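Local coordinates for protein HTPA Reductase (Selaginella moellendorffii, PDB 5U5N) that probably reduces 4-hydroxy-tetrahydrodipicolinate to tetrahydrodipicolinate with NADH or NADPH, the last step to tetrahydrodipicolinate in lysine biosynthesis by the diaminopimelate pathway, at residues Leu31-Gly43 with Val51-Val64. Numbering follows the deposited sequence.
Sequences LVPLSLTGPGRGG and VEVDVREVSEREDV. With NAD (nicotinamide-adenine-dinucleotide), chain C.
Leu36 and Val64 reach toward each other tip to tip, CD2 of the leucine 4.0 Å from CG1 of the valine, where parallel strands 34-37 and 51-57 of the nucleotide-binding, Rossmann-like domain meet the start of helix 61-71. With its CG anti to the carbonyl carbon (chi1 -73°), Leu36 forks over this helix, and its side chain crosses that of Arg61 at about a right angle, CD1 3.8 Å from Arg61 CB. On the face of Ser35 and Thr37, Val55 CG1 rests 3.6 Å from Thr37 CB, while the threonine hydroxyl turns to Asp11 of the NAD site.

Between these layers a ladder of four backbone hydrogen bonds sets the register: Asp54 N donates to Pro33 O, Ser35 donates to Asp54 O and accepts from Arg56 N, and Thr37 N donates to Arg56 O. The ladder illustrates how a strand end presents a cofactor loop, for just past it Gly38 N makes a weak bond to O2B of the adenosine ribose of NAD, and Val58 CG2 lies 3.8 Å from adenine N6A.

Toward the outer edge, Arg56 bends at chi2 and chi3, laying one guanidinium face over Val64 CG2 and its NH1 near Leu34 CD2. NH1 also pairs with Asp54 and Glu67. Replacing this arginine with a leucine would probably leave the carboxylates of Asp54, Glu60 and Glu67 without their shared positive mate. Glu60, at the helix N-cap, takes the NE hydrogen almost in the guanidinium plane, with NE 2.8 Å from OE1.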
loop_
_atom_site.group_PDB
_atom_site.type_symbol
_atom_site.label_atom_id
_atom_site.label_comp_id
_atom_site.label_asym_id
_atom_site.label_seq_id
_atom_site.Cartn_x
_atom_site.Cartn_y
_atom_site.Cartn_z
ATOM N N LEU A 31 20.928 24.036 14.733
ATOM C CA LEU A 31 22.100 23.654 13.967
ATOM C C LEU A 31 23.366 24.153 14.672
ATOM O O LEU A 31 23.587 25.373 14.813
ATOM C CB LEU A 31 22.035 24.255 12.547
ATOM C CG LEU A 31 23.178 23.939 11.587
ATOM C CD1 LEU A 31 23.175 22.481 11.191
ATOM C CD2 LEU A 31 23.149 24.801 10.354
ATOM N N VAL A 32 24.217 23.207 15.062
ATOM C CA VAL A 32 25.505 23.507 15.688
ATOM C C VAL A 32 26.337 24.228 14.618
ATOM O O VAL A 32 26.441 23.733 13.506
ATOM C CB VAL A 32 26.170 22.200 16.165
ATOM C CG1 VAL A 32 27.593 22.457 16.625
ATOM C CG2 VAL A 32 25.369 21.584 17.295
ATOM N N PRO A 33 26.908 25.426 14.923
ATOM C CA PRO A 33 27.589 26.173 13.870
ATOM C C PRO A 33 29.043 25.713 13.639
ATOM O O PRO A 33 29.945 26.545 13.425
ATOM C CB PRO A 33 27.533 27.596 14.403
ATOM C CG PRO A 33 27.727 27.409 15.860
ATOM C CD PRO A 33 26.971 26.154 16.205
ATOM N N LEU A 34 29.253 24.399 13.655
ATOM C CA LEU A 34 30.506 23.756 13.246
ATOM C C LEU A 34 30.191 22.562 12.388
ATOM O O LEU A 34 29.211 21.891 12.614
ATOM C CB LEU A 34 31.311 23.316 14.462
ATOM C CG LEU A 34 31.915 24.455 15.272
ATOM C CD1 LEU A 34 32.110 24.071 16.707
ATOM C CD2 LEU A 34 33.234 24.862 14.687
ATOM N N SER A 35 31.007 22.335 11.376
ATOM C CA SER A 35 30.883 21.210 10.478
ATOM C C SER A 35 32.276 20.717 10.096
ATOM O O SER A 35 33.278 21.439 10.252
ATOM C CB SER A 35 30.097 21.639 9.236
ATOM O OG SER A 35 29.771 20.517 8.411
ATOM N N LEU A 36 32.343 19.474 9.640
ATOM C CA LEU A 36 33.586 18.848 9.204
ATOM C C LEU A 36 33.433 18.568 7.728
ATOM O O LEU A 36 32.377 18.061 7.285
ATOM C CB LEU A 36 33.836 17.575 10.004
ATOM C CG LEU A 36 34.254 17.858 11.441
ATOM C CD1 LEU A 36 34.173 16.634 12.312
ATOM C CD2 LEU A 36 35.689 18.389 11.492
ATOM N N THR A 37 34.434 18.961 6.951
ATOM C CA THR A 37 34.433 18.756 5.508
ATOM C C THR A 37 35.547 17.768 5.205
ATOM O O THR A 37 36.284 17.355 6.117
ATOM C CB THR A 37 34.511 20.088 4.705
ATOM O OG1 THR A 37 34.308 19.826 3.313
ATOM C CG2 THR A 37 35.845 20.828 4.905
ATOM N N GLY A 38 35.640 17.356 3.944
ATOM C CA GLY A 38 36.442 16.177 3.593
ATOM C C GLY A 38 37.894 16.476 3.368
ATOM O O GLY A 38 38.277 17.645 3.283
ATOM N N PRO A 39 38.712 15.419 3.224
ATOM C CA PRO A 39 40.148 15.672 3.084
ATOM C C PRO A 39 40.337 16.380 1.743
ATOM O O PRO A 39 39.575 16.124 0.788
ATOM C CB PRO A 39 40.760 14.272 3.112
ATOM C CG PRO A 39 39.658 13.355 2.621
ATOM C CD PRO A 39 38.351 14.035 2.861
ATOM N N GLY A 40 41.273 17.318 1.698
ATOM C CA GLY A 40 41.428 18.165 0.522
ATOM C C GLY A 40 40.439 19.326 0.335
ATOM O O GLY A 40 40.567 20.072 -0.628
ATOM N N ARG A 41 39.474 19.515 1.236
ATOM C CA ARG A 41 38.670 20.733 1.250
ATOM C C ARG A 41 39.178 21.665 2.362
ATOM O O ARG A 41 39.587 21.201 3.424
ATOM C CB ARG A 41 37.201 20.401 1.478
ATOM C CG ARG A 41 36.556 19.439 0.478
ATOM C CD ARG A 41 36.317 20.034 -0.898
ATOM N NE ARG A 41 35.656 21.358 -0.881
ATOM C CZ ARG A 41 35.558 22.171 -1.939
ATOM N NH1 ARG A 41 36.017 21.832 -3.140
ATOM N NH2 ARG A 41 34.992 23.351 -1.803
ATOM N N GLY A 42 39.146 22.969 2.121
ATOM C CA GLY A 42 39.638 23.954 3.106
ATOM C C GLY A 42 38.593 24.358 4.129
ATOM O O GLY A 42 37.416 24.075 3.963
ATOM N N GLY A 43 39.036 25.017 5.196
ATOM C CA GLY A 43 38.123 25.673 6.135
ATOM C C GLY A 43 37.358 26.836 5.494
ATOM O O GLY A 43 37.848 27.492 4.560
ATOM N N VAL A 51 22.103 31.058 9.851
ATOM C CA VAL A 51 23.105 30.492 10.765
ATOM C C VAL A 51 24.424 30.358 10.014
ATOM O O VAL A 51 24.492 29.751 8.955
ATOM C CB VAL A 51 22.671 29.121 11.322
ATOM C CG1 VAL A 51 23.751 28.505 12.219
ATOM C CG2 VAL A 51 21.333 29.258 12.044
ATOM N N GLU A 52 25.466 30.947 10.580
ATOM C CA GLU A 52 26.787 30.943 9.996
ATOM C C GLU A 52 27.501 29.716 10.541
ATOM O O GLU A 52 27.654 29.595 11.735
ATOM C CB GLU A 52 27.496 32.236 10.378
ATOM C CG GLU A 52 28.869 32.406 9.724
ATOM C CD GLU A 52 29.714 33.479 10.377
ATOM O OE1 GLU A 52 29.254 34.657 10.376
ATOM O OE2 GLU A 52 30.807 33.110 10.896
ATOM N N VAL A 53 27.895 28.791 9.667
ATOM C CA VAL A 53 28.579 27.560 10.090
ATOM C C VAL A 53 30.072 27.649 9.773
ATOM O O VAL A 53 30.460 27.869 8.631
ATOM C CB VAL A 53 27.990 26.289 9.421
ATOM C CG1 VAL A 53 28.700 25.031 9.898
ATOM C CG2 VAL A 53 26.494 26.165 9.721
ATOM N N ASP A 54 30.872 27.447 10.805
ATOM C CA ASP A 54 32.325 27.330 10.716
ATOM C C ASP A 54 32.685 25.914 10.223
ATOM O O ASP A 54 32.622 24.952 10.974
ATOM C CB ASP A 54 32.884 27.590 12.116
ATOM C CG ASP A 54 34.377 27.733 12.160
ATOM O OD1 ASP A 54 35.045 27.732 11.106
ATOM O OD2 ASP A 54 34.904 27.873 13.293
ATOM N N VAL A 55 33.029 25.797 8.944
ATOM C CA VAL A 55 33.381 24.518 8.348
ATOM C C VAL A 55 34.913 24.283 8.536
ATOM O O VAL A 55 35.741 25.105 8.126
ATOM C CB VAL A 55 32.957 24.483 6.873
ATOM C CG1 VAL A 55 33.367 23.170 6.223
ATOM C CG2 VAL A 55 31.437 24.712 6.763
ATOM N N ARG A 56 35.256 23.167 9.172
ATOM C CA ARG A 56 36.605 22.893 9.598
ATOM C C ARG A 56 37.085 21.662 8.846
ATOM O O ARG A 56 36.293 20.802 8.454
ATOM C CB ARG A 56 36.644 22.662 11.108
ATOM C CG ARG A 56 36.014 23.789 11.929
ATOM C CD ARG A 56 36.976 24.959 12.144
ATOM N NE ARG A 56 37.938 24.664 13.223
ATOM C CZ ARG A 56 37.704 24.806 14.538
ATOM N NH1 ARG A 56 36.555 25.300 15.006
ATOM N NH2 ARG A 56 38.635 24.440 15.407
ATOM N N GLU A 57 38.396 21.590 8.658
ATOM C CA GLU A 57 39.031 20.482 7.960
ATOM C C GLU A 57 38.931 19.247 8.826
ATOM O O GLU A 57 38.927 19.329 10.048
ATOM C CB GLU A 57 40.505 20.802 7.639
ATOM C CG GLU A 57 40.686 21.994 6.699
ATOM C CD GLU A 57 42.140 22.343 6.409
ATOM O OE1 GLU A 57 43.052 21.531 6.714
ATOM O OE2 GLU A 57 42.390 23.443 5.854
ATOM N N VAL A 58 38.838 18.091 8.182
ATOM C CA VAL A 58 38.675 16.843 8.926
ATOM C C VAL A 58 39.907 16.487 9.772
ATOM O O VAL A 58 39.781 15.789 10.764
ATOM C CB VAL A 58 38.257 15.657 8.025
ATOM C CG1 VAL A 58 39.396 15.188 7.118
ATOM C CG2 VAL A 58 37.695 14.534 8.889
ATOM N N SER A 59 41.077 16.993 9.402
ATOM C CA SER A 59 42.278 16.845 10.242
ATOM C C SER A 59 42.112 17.441 11.642
ATOM O O SER A 59 42.754 16.970 12.583
ATOM C CB SER A 59 43.486 17.478 9.564
ATOM O OG SER A 59 43.164 18.774 9.124
ATOM N N GLU A 60 41.273 18.473 11.775
ATOM C CA GLU A 60 41.001 19.106 13.068
ATOM C C GLU A 60 39.845 18.467 13.889
ATOM O O GLU A 60 39.321 19.081 14.840
ATOM C CB GLU A 60 40.659 20.571 12.837
ATOM C CG GLU A 60 41.749 21.459 12.250
ATOM C CD GLU A 60 41.226 22.871 11.897
ATOM O OE1 GLU A 60 40.042 23.205 12.170
ATOM O OE2 GLU A 60 41.986 23.655 11.313
ATOM N N ARG A 61 39.410 17.264 13.532
ATOM C CA ARG A 61 38.132 16.760 14.069
ATOM C C ARG A 61 38.088 16.498 15.583
ATOM O O ARG A 61 37.037 16.559 16.199
ATOM C CB ARG A 61 37.674 15.528 13.312
ATOM C CG ARG A 61 38.538 14.294 13.481
ATOM C CD ARG A 61 37.965 13.192 12.621
ATOM N NE ARG A 61 38.801 12.000 12.697
ATOM C CZ ARG A 61 38.439 10.795 12.278
ATOM N NH1 ARG A 61 37.233 10.574 11.734
ATOM N NH2 ARG A 61 39.285 9.788 12.414
ATOM N N GLU A 62 39.232 16.231 16.182
ATOM C CA GLU A 62 39.333 16.090 17.638
ATOM C C GLU A 62 38.989 17.429 18.319
ATOM O O GLU A 62 38.158 17.479 19.227
ATOM C CB GLU A 62 40.759 15.661 18.047
ATOM C CG GLU A 62 41.298 14.406 17.350
ATOM C CD GLU A 62 41.163 13.140 18.171
ATOM O OE1 GLU A 62 40.019 12.663 18.393
ATOM O OE2 GLU A 62 42.223 12.624 18.584
ATOM N N ASP A 63 39.651 18.505 17.870
ATOM C CA ASP A 63 39.486 19.859 18.433
ATOM C C ASP A 63 38.026 20.295 18.216
ATOM O O ASP A 63 37.347 20.773 19.128
ATOM C CB ASP A 63 40.405 20.881 17.747
ATOM C CG ASP A 63 41.912 20.683 18.058
ATOM O OD1 ASP A 63 42.254 19.912 18.996
ATOM O OD2 ASP A 63 42.755 21.327 17.355
ATOM N N VAL A 64 37.562 20.111 16.993
ATOM C CA VAL A 64 36.220 20.510 16.619
ATOM C C VAL A 64 35.161 19.869 17.551
ATOM O O VAL A 64 34.303 20.568 18.055
ATOM C CB VAL A 64 35.963 20.212 15.141
ATOM C CG1 VAL A 64 34.479 20.252 14.797
ATOM C CG2 VAL A 64 36.752 21.183 14.317
HETATM P PA NAD C . 28.791 15.430 -2.173
HETATM O O1A NAD C . 29.948 14.895 -2.999
HETATM O O2A NAD C . 27.940 16.586 -2.658
HETATM O O5B NAD C . 29.298 15.831 -0.717
HETATM C C5B NAD C . 29.929 14.916 0.158
HETATM C C4B NAD C . 30.846 15.753 1.041
HETATM O O4B NAD C . 31.470 14.958 2.048
HETATM C C3B NAD C . 31.960 16.448 0.259
HETATM O O3B NAD C . 31.692 17.862 0.209
HETATM C C2B NAD C . 33.257 16.059 0.988
HETATM O O2B NAD C . 34.206 17.149 1.045
HETATM C C1B NAD C . 32.739 15.551 2.348
HETATM N N9A NAD C . 33.576 14.585 3.110
HETATM C C8A NAD C . 34.326 13.578 2.614
HETATM N N7A NAD C . 34.944 12.907 3.613
HETATM C C5A NAD C . 34.584 13.474 4.778
HETATM C C6A NAD C . 34.891 13.262 6.210
HETATM N N6A NAD C . 35.717 12.268 6.601
HETATM N N1A NAD C . 34.316 14.075 7.123
HETATM C C2A NAD C . 33.491 15.081 6.760
HETATM N N3A NAD C . 33.178 15.337 5.467
HETATM C C4A NAD C . 33.680 14.580 4.448
HETATM O O3 NAD C . 27.872 14.152 -1.806
HETATM P PN NAD C . 26.259 14.214 -1.641
HETATM O O1N NAD C . 25.720 14.487 -3.026
HETATM O O2N NAD C . 25.904 15.141 -0.495
HETATM O O5D NAD C . 25.995 12.705 -1.134
HETATM C C5D NAD C . 26.608 12.259 0.071
HETATM C C4D NAD C . 26.338 10.790 0.368
HETATM O O4D NAD C . 24.969 10.636 0.762
HETATM C C3D NAD C . 26.570 9.853 -0.826
HETATM O O3D NAD C . 27.221 8.637 -0.419
HETATM C C2D NAD C . 25.170 9.562 -1.332
HETATM O O2D NAD C . 25.033 8.269 -1.926
HETATM C C1D NAD C . 24.356 9.621 -0.047
HETATM N N1N NAD C . 22.904 9.835 -0.215
HETATM C C2N NAD C . 22.103 9.073 0.553
HETATM C C3N NAD C . 20.715 9.178 0.509
HETATM C C7N NAD C . 19.847 8.289 1.380
HETATM O O7N NAD C . 18.713 8.037 1.004
HETATM N N7N NAD C . 20.290 7.767 2.535
HETATM C C4N NAD C . 20.162 10.108 -0.372
HETATM C C5N NAD C . 20.994 10.894 -1.167
HETATM C C6N NAD C . 22.376 10.740 -1.071
#